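Local coordinates for protein putative branched-chain amino acid ABC transporter (PDB 4PYR) that is of unknown function but resembles a periplasmic binding protein, binds glutathione and may act as an enzyme regulator, at residues S71-A76 and R91-N96; E107-Q112 and R292-G297; P125-G130 and A176-L181; A229-Q234 and R274-T279. One frame throughout, in Å; residues are numbered along the deposited sequence.

Contact 1 (S71-A76 and R91-N96); sequences SIVKLA and REAAAN
Helix 69-75 flanks the five-stranded parallel sheet, and here its V73 and the following A76 meet E92, A93, A94 and N96 in the loop that leads from strand 83-85 to strand 99-101. The two methyls of V73 serve different loop residues. With chi1 at 175°, CG1 stands anti to the backbone N and comes within 3.9 Å of E92 CG, the nearest atom of the glutamate. The extended glutamate chain crosses the valine at about a right angle. V73 CG2 lies 3.9 Å from the backbone A93 N and also touches the methyl of A93. One turn on, the methyl of A76 points at the loop, its CB 3.5 Å from A94 O and 4.1 Å from A94 CB. The connection between strands 83-85 and 99-101 thus packs on helix 69-75, within the parallel alpha/beta lobe of a fold like that of periplasmic binding proteins. A water closes the junction: it donates to V73 O (2.7 Å) and accepts from A94 N (2.6 Å). At the far end N96 ND2 donates to A76 O over 2.7 Å, a somewhat bent bond with 140° at the hydrogen and with the acceptor tilted 23° from the amide plane. The same ND2 also donates to V79 O, while OD1 accepts from K98 N, which together fix the rotation of the buried amide. S88, a glutathione-binding residue just before segment 91-96, has its side chain about 8 Å from that of A93.

Contact 2 (E107-Q112 and R292-G297); sequences EGEARQ and RQLPAG
Helix 106-119 brings Q112 up to strand 290-298 with the CA atoms of Q112 and Q293 7.4 Å apart, a gap that side chains have to bridge. Q112, extended beyond CG, turns its amide to the backbone of R292, in the strand, and of L294, in the loop that breaks it. Its OE1 accepts from L294 N over 2.7 Å, nearly straight at 159°, with the donor in the carbonyl plane on a lone pair; the same oxygen lies 3.4 Å from Q293 CA. Its NE2 faces R292 O at 2.3 Å, so short that the bond's geometry is doubtful, and the grip on the backbone rests on the OE1 bond. A salt bridge forms beside it. R292 bends at chi3 (-59°), which swings its guanidinium toward the helix, and NH2 donates to E109 OE2 over 2.9 Å. The carboxylate oxygen lies in the guanidinium plane and uses its anti lone pair, although the two planar groups are turned 55° apart. Water 2 completes a ring, donating to E109 OE2 (2.8 Å) and accepting from R292 NH1 (3.1 Å). L294 CD1 packs against the aliphatic part of E109, 3.8 Å from CG. The buried pair has further partners, S203 OG for E109 OE1 and T279 O for R292 NH1, which probably help keep both groups ionised. L104, a glutathione-binding residue, touches R292. I220 of strand 218-220 touches Q112 and L294, while helix 133-150 packs against helix 106-119 at A110.

Contact 3 (P125-G130 and A176-L181); sequences PLLVVG and AVALAL
The pleated sheet formed where P125-G130 meets A176-L181 carries P125, L127, V129, A176, A178 and A180 on one face and L126, V128, V177 and L179 on the other; strand 155-158 runs along one edge of the pair and strand 199-201 along the other. The two strands are parallel to within 22°, linked by five bonds. L126 and V128 both donate and accept, and G130 N closes the series on A180 O at 2.8 Å. The straightest is V128 N to A178 O, 2.8 Å and 173°. On the face with L127 and A178, the leucine's chi1 of 172° sends its branch away from its own backbone N and lays CD1 4.0 Å from A178 CB. On the other, V128 CG2 meets V177 CG1 obliquely at 3.9 Å, and V128 CB meets L179 CD2 at 4.1 Å. Past the strand ends L181 CD1 presses on G130 CA at 3.5 Å, tighter than usual and possible because G130 has no side chain there. F142 of helix 133-150 packs on L127 and A178, L189 of helix 183-192 on V128 and L179. Helices thus cover both faces of this parallel part of the mixed sheet, consistent with a lobe of a type I periplasmic binding protein.

Contact 4 (A229-Q234 and R274-T279); sequences AHPAVQ and RLDGVT
H230 is the N-cap of the short, weakly bonded helix 231-235, and its imidazole reaches across to the turn at D276 and G277. ND1 accepts from A232 N at 3.1 Å, with the donor near the ring plane, and more weakly from V233 N. The side chain leaves its backbone N in the trans direction (chi1 -177°), which carries the ring toward strand 274-277. There CE1 comes edge-on to D276 O at 3.5 Å, and the D276 carboxylate, 23° from parallel to the ring, brings OD2 to 3.7 Å from CE1. D276 centres an inverse gamma turn in the outermost strand of the mixed sheet and turns its carbonyl to the helix start. Water 3 joins the two sides, 2.9 Å from H230 NE2 and donating to G277 O at 2.7 Å. A232 adds a methyl, its CB 3.6 Å from D276 O. Farther along, V278 CG1 sits over the helix backbone, 3.9 Å from V233 CA, and touches V233 CG2 at 4.1 Å. Helix 245-265 backs the turn: R259 forms a salt bridge with D276 OD1, and D256 OD1 accepts from V278 N. W224 packs against both V233 and V278.

Overall arrangement
Contact 1 lies in the lobe built on the five-stranded parallel sheet, beside that sheet, whereas contacts 2, 3 and 4 all reach the eight-stranded mixed one. Along the chain contact 1 closes first; contact 2 then spans a long loop that encloses contact 3 and, after it, contact 4. Contact 2 is central, its centre about 15 Å from those of contacts 3 and 4, and it touches contact 4. Helix 106-119 of contact 2 leads directly into strand 125-129 of contact 3. Contacts 1 and 3 lie in different lobes, about 35 Å apart centre to centre, and glutathione touches E107 of contact 2, consistent with a two-lobed periplasmic-binding-protein fold.

Contact 1 (S71-A76 and R91-N96)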
loop_
_atom_site.group_PDB
_atom_site.type_symbol
_atom_site.label_atom_id
_atom_site.label_comp_id
_atom_site.label_asym_id
_atom_site.label_seq_id
_atom_site.Cartn_x
_atom_site.Cartn_y
_atom_site.Cartn_z
ATOM N N SER A 71 11.815 -14.651 2.933
ATOM C CA SER A 71 11.025 -15.553 3.784
ATOM C C SER A 71 9.795 -16.136 3.092
ATOM O O SER A 71 9.402 -17.275 3.367
ATOM C CB SER A 71 10.480 -14.792 5.003
ATOM O OG SER A 71 11.526 -14.430 5.857
ATOM N N ILE A 72 9.149 -15.313 2.270
ATOM C CA ILE A 72 7.980 -15.739 1.519
ATOM C C ILE A 72 8.308 -16.913 0.587
ATOM O O ILE A 72 7.581 -17.902 0.589
ATOM C CB ILE A 72 7.331 -14.554 0.782
ATOM C CG1 ILE A 72 6.716 -13.604 1.811
ATOM C CG2 ILE A 72 6.305 -15.036 -0.227
ATOM C CD1 ILE A 72 6.291 -12.263 1.257
ATOM N N VAL A 73 9.407 -16.794 -0.167
ATOM C CA VAL A 73 9.869 -17.834 -1.093
ATOM C C VAL A 73 10.193 -19.143 -0.374
ATOM O O VAL A 73 9.820 -20.224 -0.837
ATOM C CB VAL A 73 11.112 -17.374 -1.872
ATOM C CG1 VAL A 73 11.652 -18.508 -2.729
ATOM C CG2 VAL A 73 10.770 -16.173 -2.752
ATOM N N LYS A 74 10.907 -19.041 0.744
ATOM C CA LYS A 74 11.276 -20.213 1.552
ATOM C C LYS A 74 10.076 -20.939 2.133
ATOM O O LYS A 74 10.129 -22.149 2.347
ATOM C CB LYS A 74 12.200 -19.797 2.716
ATOM C CG LYS A 74 13.583 -19.363 2.264
ATOM C CD LYS A 74 14.483 -18.992 3.442
ATOM C CE LYS A 74 15.941 -18.889 3.033
ATOM N NZ LYS A 74 16.460 -20.162 2.497
ATOM N N LEU A 75 9.043 -20.177 2.458
ATOM C CA LEU A 75 7.856 -20.679 3.163
ATOM C C LEU A 75 6.794 -21.299 2.246
ATOM O O LEU A 75 6.145 -22.254 2.634
ATOM C CB LEU A 75 7.206 -19.561 3.974
ATOM C CG LEU A 75 5.968 -19.910 4.841
ATOM C CD1 LEU A 75 6.373 -21.009 5.827
ATOM C CD2 LEU A 75 5.358 -18.729 5.569
ATOM N N ALA A 76 6.601 -20.711 1.070
ATOM C CA ALA A 76 5.453 -21.059 0.187
ATOM C C ALA A 76 5.140 -22.586 0.071
ATOM O O ALA A 76 3.980 -23.005 0.238
ATOM C CB ALA A 76 5.647 -20.437 -1.189
ATOM N N ARG A 91 8.167 -13.790 -8.130
ATOM C CA ARG A 91 8.038 -14.769 -9.206
ATOM C C ARG A 91 8.574 -16.149 -8.777
ATOM O O ARG A 91 8.022 -17.179 -9.183
ATOM C CB ARG A 91 8.795 -14.328 -10.486
ATOM C CG ARG A 91 8.333 -13.032 -11.156
ATOM C CD ARG A 91 9.021 -12.829 -12.514
ATOM N NE ARG A 91 9.151 -11.411 -12.868
ATOM C CZ ARG A 91 9.739 -10.947 -13.972
ATOM N NH1 ARG A 91 10.249 -11.773 -14.875
ATOM N NH2 ARG A 91 9.802 -9.633 -14.182
ATOM N N GLU A 92 9.658 -16.174 -7.990
ATOM C CA GLU A 92 10.302 -17.444 -7.589
ATOM C C GLU A 92 9.508 -18.214 -6.524
ATOM O O GLU A 92 9.700 -19.424 -6.356
ATOM C CB GLU A 92 11.738 -17.226 -7.076
ATOM C CG GLU A 92 12.360 -18.516 -6.530
ATOM C CD GLU A 92 13.807 -18.406 -6.095
ATOM O OE1 GLU A 92 14.272 -17.289 -5.774
ATOM O OE2 GLU A 92 14.472 -19.467 -6.056
ATOM N N ALA A 93 8.653 -17.525 -5.775
ATOM C CA ALA A 93 7.803 -18.215 -4.816
ATOM C C ALA A 93 7.004 -19.311 -5.519
ATOM O O ALA A 93 6.549 -19.126 -6.652
ATOM C CB ALA A 93 6.868 -17.259 -4.146
ATOM N N ALA A 94 6.853 -20.441 -4.827
ATOM C CA ALA A 94 6.056 -21.564 -5.318
ATOM C C ALA A 94 4.576 -21.193 -5.301
ATOM O O ALA A 94 4.079 -20.594 -4.370
ATOM C CB ALA A 94 6.291 -22.806 -4.465
ATOM N N ALA A 95 3.885 -21.580 -6.374
ATOM C CA ALA A 95 2.437 -21.418 -6.388
ATOM C C ALA A 95 1.836 -22.230 -5.232
ATOM O O ALA A 95 2.232 -23.385 -4.975
ATOM C CB ALA A 95 1.852 -21.864 -7.700
ATOM N N ASN A 96 0.862 -21.621 -4.579
ATOM C CA ASN A 96 0.202 -22.196 -3.400
ATOM C C ASN A 96 -1.085 -21.433 -3.141
ATOM O O ASN A 96 -1.060 -20.241 -2.859
ATOM C CB ASN A 96 1.094 -22.178 -2.161
ATOM C CG ASN A 96 0.517 -23.011 -1.022
ATOM O OD1 ASN A 96 -0.696 -23.026 -0.798
ATOM N ND2 ASN A 96 1.381 -23.669 -0.277
HETATM O O HOH W 1 8.785 -21.033 -3.186
#

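Contact 2 (E107-Q112 and R292-G297)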
loop_
_atom_site.group_PDB
_atom_site.type_symbol
_atom_site.label_atom_id
_atom_site.label_comp_id
_atom_site.label_asym_id
_atom_site.label_seq_id
_atom_site.Cartn_x
_atom_site.Cartn_y
_atom_site.Cartn_z
ATOM N N GLU A 107 2.866 0.570 -7.329
ATOM C CA GLU A 107 2.314 0.538 -8.666
ATOM C C GLU A 107 0.797 0.577 -8.613
ATOM O O GLU A 107 0.149 1.139 -9.504
ATOM C CB GLU A 107 2.774 -0.720 -9.403
ATOM C CG GLU A 107 4.173 -0.617 -10.009
ATOM C CD GLU A 107 5.282 -1.007 -9.071
ATOM O OE1 GLU A 107 5.033 -1.267 -7.872
ATOM O OE2 GLU A 107 6.452 -1.029 -9.524
ATOM N N GLY A 108 0.218 -0.056 -7.577
ATOM C CA GLY A 108 -1.215 -0.027 -7.394
ATOM C C GLY A 108 -1.771 1.377 -7.261
ATOM O O GLY A 108 -2.799 1.699 -7.810
ATOM N N GLU A 109 -1.041 2.241 -6.594
ATOM C CA GLU A 109 -1.526 3.592 -6.440
ATOM C C GLU A 109 -1.385 4.371 -7.758
ATOM O O GLU A 109 -2.278 5.134 -8.150
ATOM C CB GLU A 109 -0.770 4.279 -5.307
ATOM C CG GLU A 109 -0.994 3.622 -3.958
ATOM C CD GLU A 109 -0.472 4.426 -2.792
ATOM O OE1 GLU A 109 -0.082 5.581 -3.042
ATOM O OE2 GLU A 109 -0.528 3.907 -1.654
ATOM N N ALA A 110 -0.302 4.107 -8.500
ATOM C CA ALA A 110 -0.116 4.783 -9.788
ATOM C C ALA A 110 -1.222 4.415 -10.742
ATOM O O ALA A 110 -1.727 5.274 -11.451
ATOM C CB ALA A 110 1.234 4.435 -10.383
ATOM N N ARG A 111 -1.586 3.116 -10.767
ATOM C CA ARG A 111 -2.628 2.686 -11.673
ATOM C C ARG A 111 -3.950 3.373 -11.325
ATOM O O ARG A 111 -4.677 3.870 -12.190
ATOM C CB ARG A 111 -2.774 1.177 -11.574
ATOM C CG ARG A 111 -1.676 0.423 -12.273
ATOM C CD ARG A 111 -2.113 -1.034 -12.418
ATOM N NE ARG A 111 -1.768 -1.760 -11.205
ATOM C CZ ARG A 111 -0.536 -2.196 -10.933
ATOM N NH1 ARG A 111 0.469 -2.017 -11.798
ATOM N NH2 ARG A 111 -0.311 -2.833 -9.799
ATOM N N GLN A 112 -4.299 3.373 -10.048
ATOM C CA GLN A 112 -5.466 4.070 -9.634
ATOM C C GLN A 112 -5.487 5.537 -9.949
ATOM O O GLN A 112 -6.517 6.047 -10.377
ATOM C CB GLN A 112 -5.655 3.874 -8.175
ATOM C CG GLN A 112 -6.161 2.467 -7.906
ATOM C CD GLN A 112 -6.375 2.338 -6.440
ATOM O OE1 GLN A 112 -7.228 3.054 -5.872
ATOM N NE2 GLN A 112 -5.544 1.508 -5.784
ATOM N N ARG A 292 -5.869 -2.803 -3.406
ATOM C CA ARG A 292 -6.361 -1.759 -2.534
ATOM C C ARG A 292 -6.868 -0.594 -3.349
ATOM O O ARG A 292 -6.087 0.092 -4.020
ATOM C CB ARG A 292 -5.256 -1.165 -1.656
ATOM C CG ARG A 292 -4.660 -1.997 -0.554
ATOM C CD ARG A 292 -3.847 -1.101 0.359
ATOM N NE ARG A 292 -2.788 -0.437 -0.364
ATOM C CZ ARG A 292 -2.404 0.846 -0.224
ATOM N NH1 ARG A 292 -3.024 1.684 0.589
ATOM N NH2 ARG A 292 -1.405 1.276 -0.952
ATOM N N GLN A 293 -8.161 -0.336 -3.238
ATOM C CA GLN A 293 -8.821 0.745 -3.958
ATOM C C GLN A 293 -8.919 1.907 -2.987
ATOM O O GLN A 293 -9.434 1.755 -1.881
ATOM C CB GLN A 293 -10.188 0.290 -4.392
ATOM C CG GLN A 293 -10.676 0.813 -5.711
ATOM C CD GLN A 293 -11.998 0.194 -6.084
ATOM O OE1 GLN A 293 -12.140 -0.477 -7.140
ATOM N NE2 GLN A 293 -12.962 0.316 -5.178
ATOM N N LEU A 294 -8.412 3.070 -3.393
ATOM C CA LEU A 294 -8.207 4.170 -2.460
ATOM C C LEU A 294 -9.110 5.360 -2.782
ATOM O O LEU A 294 -9.315 5.689 -3.954
ATOM C CB LEU A 294 -6.773 4.690 -2.519
ATOM C CG LEU A 294 -5.670 3.692 -2.177
ATOM C CD1 LEU A 294 -4.337 4.414 -2.300
ATOM C CD2 LEU A 294 -5.835 3.110 -0.796
ATOM N N PRO A 295 -9.558 6.063 -1.735
ATOM C CA PRO A 295 -10.272 7.319 -1.875
ATOM C C PRO A 295 -9.296 8.482 -2.246
ATOM O O PRO A 295 -8.062 8.399 -2.051
ATOM C CB PRO A 295 -10.850 7.533 -0.481
ATOM C CG PRO A 295 -9.837 6.907 0.418
ATOM C CD PRO A 295 -9.318 5.719 -0.330
ATOM N N ALA A 296 -9.875 9.533 -2.802
ATOM C CA ALA A 296 -9.137 10.734 -3.133
ATOM C C ALA A 296 -9.296 11.750 -2.045
ATOM O O ALA A 296 -10.268 11.782 -1.331
ATOM C CB ALA A 296 -9.615 11.314 -4.440
ATOM N N GLY A 297 -8.295 12.604 -1.964
ATOM C CA GLY A 297 -8.210 13.677 -1.011
ATOM C C GLY A 297 -7.567 14.868 -1.653
ATOM O O GLY A 297 -7.117 14.803 -2.796
HETATM O O HOH W 2 -1.755 4.476 0.757
#

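Contact 3 (P125-G130 and A176-L181)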
loop_
_atom_site.group_PDB
_atom_site.type_symbol
_atom_site.label_atom_id
_atom_site.label_comp_id
_atom_site.label_asym_id
_atom_site.label_seq_id
_atom_site.Cartn_x
_atom_site.Cartn_y
_atom_site.Cartn_z
ATOM N N PRO A 125 -3.302 15.035 -19.774
ATOM C CA PRO A 125 -2.435 15.312 -18.646
ATOM C C PRO A 125 -0.967 15.187 -19.026
ATOM O O PRO A 125 -0.603 14.505 -19.985
ATOM C CB PRO A 125 -2.780 14.211 -17.660
ATOM C CG PRO A 125 -3.195 13.073 -18.553
ATOM C CD PRO A 125 -3.957 13.724 -19.643
ATOM N N LEU A 126 -0.130 15.873 -18.260
ATOM C CA LEU A 126 1.298 15.695 -18.326
ATOM C C LEU A 126 1.775 14.922 -17.131
ATOM O O LEU A 126 1.541 15.323 -15.989
ATOM C CB LEU A 126 1.985 17.056 -18.333
ATOM C CG LEU A 126 3.522 17.015 -18.326
ATOM C CD1 LEU A 126 4.064 16.421 -19.622
ATOM C CD2 LEU A 126 4.153 18.372 -18.041
ATOM N N LEU A 127 2.412 13.779 -17.362
ATOM C CA LEU A 127 3.025 12.973 -16.311
ATOM C C LEU A 127 4.455 13.427 -16.103
ATOM O O LEU A 127 5.264 13.420 -17.067
ATOM C CB LEU A 127 2.987 11.470 -16.687
ATOM C CG LEU A 127 3.740 10.485 -15.806
ATOM C CD1 LEU A 127 3.133 10.389 -14.419
ATOM C CD2 LEU A 127 3.711 9.111 -16.462
ATOM N N VAL A 128 4.768 13.885 -14.890
ATOM C CA VAL A 128 6.111 14.348 -14.606
ATOM C C VAL A 128 6.762 13.348 -13.710
ATOM O O VAL A 128 6.177 12.980 -12.694
ATOM C CB VAL A 128 6.031 15.731 -13.914
ATOM C CG1 VAL A 128 7.421 16.167 -13.464
ATOM C CG2 VAL A 128 5.360 16.710 -14.853
ATOM N N VAL A 129 7.942 12.873 -14.099
ATOM C CA VAL A 129 8.600 11.766 -13.403
ATOM C C VAL A 129 10.021 12.099 -12.925
ATOM O O VAL A 129 10.874 12.524 -13.719
ATOM C CB VAL A 129 8.676 10.540 -14.334
ATOM C CG1 VAL A 129 9.199 9.362 -13.548
ATOM C CG2 VAL A 129 7.327 10.254 -14.968
ATOM N N GLY A 130 10.249 11.891 -11.621
ATOM C CA GLY A 130 11.550 12.104 -10.983
ATOM C C GLY A 130 12.543 11.007 -11.384
ATOM O O GLY A 130 12.214 10.062 -12.142
ATOM N N ALA A 176 -4.068 18.797 -16.888
ATOM C CA ALA A 176 -3.720 18.398 -15.531
ATOM C C ALA A 176 -2.282 17.925 -15.507
ATOM O O ALA A 176 -1.715 17.575 -16.552
ATOM C CB ALA A 176 -4.639 17.281 -15.052
ATOM N N VAL A 177 -1.715 17.863 -14.311
ATOM C CA VAL A 177 -0.381 17.327 -14.108
ATOM C C VAL A 177 -0.436 16.152 -13.143
ATOM O O VAL A 177 -1.030 16.263 -12.085
ATOM C CB VAL A 177 0.585 18.402 -13.602
ATOM C CG1 VAL A 177 1.963 17.821 -13.331
ATOM C CG2 VAL A 177 0.629 19.486 -14.626
ATOM N N ALA A 178 0.200 15.049 -13.503
ATOM C CA ALA A 178 0.349 13.901 -12.627
ATOM C C ALA A 178 1.776 13.829 -12.164
ATOM O O ALA A 178 2.662 13.860 -12.996
ATOM C CB ALA A 178 0.001 12.631 -13.394
ATOM N N LEU A 179 2.008 13.798 -10.858
ATOM C CA LEU A 179 3.326 13.752 -10.306
ATOM C C LEU A 179 3.729 12.360 -9.878
ATOM O O LEU A 179 3.055 11.739 -9.060
ATOM C CB LEU A 179 3.438 14.671 -9.079
ATOM C CG LEU A 179 3.083 16.140 -9.332
ATOM C CD1 LEU A 179 3.304 17.024 -8.098
ATOM C CD2 LEU A 179 3.924 16.706 -10.478
ATOM N N ALA A 180 4.851 11.885 -10.400
ATOM C CA ALA A 180 5.566 10.765 -9.823
ATOM C C ALA A 180 6.932 11.303 -9.494
ATOM O O ALA A 180 7.862 11.184 -10.281
ATOM C CB ALA A 180 5.687 9.651 -10.847
ATOM N N LEU A 181 7.021 11.987 -8.346
ATOM C CA LEU A 181 8.125 12.864 -8.042
ATOM C C LEU A 181 8.257 12.903 -6.535
ATOM O O LEU A 181 7.244 12.875 -5.801
ATOM C CB LEU A 181 7.755 14.249 -8.620
ATOM C CG LEU A 181 8.813 15.339 -8.683
ATOM C CD1 LEU A 181 10.055 14.834 -9.385
ATOM C CD2 LEU A 181 8.218 16.590 -9.305
#

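Contact 4 (A229-Q234 and R274-T279)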
loop_
_atom_site.group_PDB
_atom_site.type_symbol
_atom_site.label_atom_id
_atom_site.label_comp_id
_atom_site.label_asym_id
_atom_site.label_seq_id
_atom_site.Cartn_x
_atom_site.Cartn_y
_atom_site.Cartn_z
ATOM N N ALA A 229 -14.595 9.515 9.148
ATOM C CA ALA A 229 -15.922 8.962 9.446
ATOM C C ALA A 229 -16.261 7.628 8.743
ATOM O O ALA A 229 -17.407 7.162 8.798
ATOM C CB ALA A 229 -16.988 9.997 9.156
ATOM N N HIS A 230 -15.277 7.026 8.071
ATOM C CA HIS A 230 -15.417 5.670 7.574
ATOM C C HIS A 230 -15.680 4.767 8.775
ATOM O O HIS A 230 -14.988 4.866 9.771
ATOM C CB HIS A 230 -14.092 5.333 6.871
ATOM C CG HIS A 230 -14.029 3.995 6.210
ATOM N ND1 HIS A 230 -14.004 2.821 6.915
ATOM C CD2 HIS A 230 -13.831 3.658 4.916
ATOM C CE1 HIS A 230 -13.878 1.802 6.078
ATOM N NE2 HIS A 230 -13.738 2.287 4.863
ATOM N N PRO A 231 -16.660 3.851 8.679
ATOM C CA PRO A 231 -17.058 3.036 9.833
ATOM C C PRO A 231 -15.916 2.202 10.432
ATOM O O PRO A 231 -15.811 2.031 11.629
ATOM C CB PRO A 231 -18.188 2.149 9.257
ATOM C CG PRO A 231 -17.987 2.180 7.780
ATOM C CD PRO A 231 -17.450 3.546 7.478
ATOM N N ALA A 232 -15.039 1.662 9.588
ATOM C CA ALA A 232 -13.911 0.907 10.116
ATOM C C ALA A 232 -12.817 1.802 10.674
ATOM O O ALA A 232 -12.226 1.503 11.699
ATOM C CB ALA A 232 -13.347 -0.022 9.034
ATOM N N VAL A 233 -12.546 2.906 9.986
ATOM C CA VAL A 233 -11.518 3.804 10.442
ATOM C C VAL A 233 -11.855 4.239 11.886
ATOM O O VAL A 233 -11.005 4.174 12.747
ATOM C CB VAL A 233 -11.370 5.019 9.536
ATOM C CG1 VAL A 233 -10.443 6.042 10.188
ATOM C CG2 VAL A 233 -10.846 4.617 8.183
ATOM N N GLN A 234 -13.111 4.573 12.140
ATOM C CA GLN A 234 -13.524 5.101 13.463
ATOM C C GLN A 234 -13.394 4.144 14.611
ATOM O O GLN A 234 -13.165 4.544 15.741
ATOM C CB GLN A 234 -15.010 5.486 13.427
ATOM C CG GLN A 234 -15.334 6.601 12.528
ATOM C CD GLN A 234 -16.762 7.023 12.686
ATOM O OE1 GLN A 234 -17.655 6.233 12.992
ATOM N NE2 GLN A 234 -16.974 8.275 12.508
ATOM N N ARG A 274 -13.664 -9.912 0.649
ATOM C CA ARG A 274 -13.568 -8.498 0.360
ATOM C C ARG A 274 -13.594 -7.779 1.706
ATOM O O ARG A 274 -14.108 -8.314 2.671
ATOM C CB ARG A 274 -14.747 -8.038 -0.478
ATOM C CG ARG A 274 -14.918 -8.806 -1.792
ATOM C CD ARG A 274 -15.332 -7.905 -2.940
ATOM N NE ARG A 274 -15.288 -8.598 -4.234
ATOM C CZ ARG A 274 -15.545 -8.032 -5.411
ATOM N NH1 ARG A 274 -15.880 -6.752 -5.489
ATOM N NH2 ARG A 274 -15.457 -8.763 -6.528
ATOM N N LEU A 275 -13.027 -6.580 1.775
ATOM C CA LEU A 275 -12.981 -5.830 3.032
ATOM C C LEU A 275 -13.037 -4.326 2.788
ATOM O O LEU A 275 -12.363 -3.841 1.908
ATOM C CB LEU A 275 -11.665 -6.116 3.770
ATOM C CG LEU A 275 -11.549 -5.654 5.239
ATOM C CD1 LEU A 275 -12.440 -6.511 6.099
ATOM C CD2 LEU A 275 -10.127 -5.625 5.787
ATOM N N ASP A 276 -13.828 -3.622 3.597
ATOM C CA ASP A 276 -13.752 -2.153 3.706
ATOM C C ASP A 276 -12.554 -1.792 4.592
ATOM O O ASP A 276 -12.685 -1.464 5.786
ATOM C CB ASP A 276 -15.086 -1.533 4.191
ATOM C CG ASP A 276 -15.507 -1.962 5.602
ATOM O OD1 ASP A 276 -15.211 -3.093 6.011
ATOM O OD2 ASP A 276 -16.149 -1.147 6.314
ATOM N N GLY A 277 -11.372 -1.931 4.011
ATOM C CA GLY A 277 -10.150 -1.869 4.744
ATOM C C GLY A 277 -9.876 -0.431 5.182
ATOM O O GLY A 277 -10.245 0.522 4.486
ATOM N N VAL A 278 -9.240 -0.302 6.326
ATOM C CA VAL A 278 -8.701 1.020 6.688
ATOM C C VAL A 278 -7.590 1.439 5.725
ATOM O O VAL A 278 -7.308 2.630 5.609
ATOM C CB VAL A 278 -8.238 1.145 8.147
ATOM C CG1 VAL A 278 -9.358 0.864 9.095
ATOM C CG2 VAL A 278 -7.003 0.280 8.446
ATOM N N THR A 279 -7.006 0.470 4.982
ATOM C CA THR A 279 -5.947 0.766 4.028
ATOM C C THR A 279 -6.513 0.932 2.628
ATOM O O THR A 279 -5.763 1.287 1.700
ATOM C CB THR A 279 -4.869 -0.343 3.969
ATOM O OG1 THR A 279 -5.450 -1.543 3.396
ATOM C CG2 THR A 279 -4.258 -0.589 5.294
HETATM O O HOH W 3 -12.293 0.914 2.763
#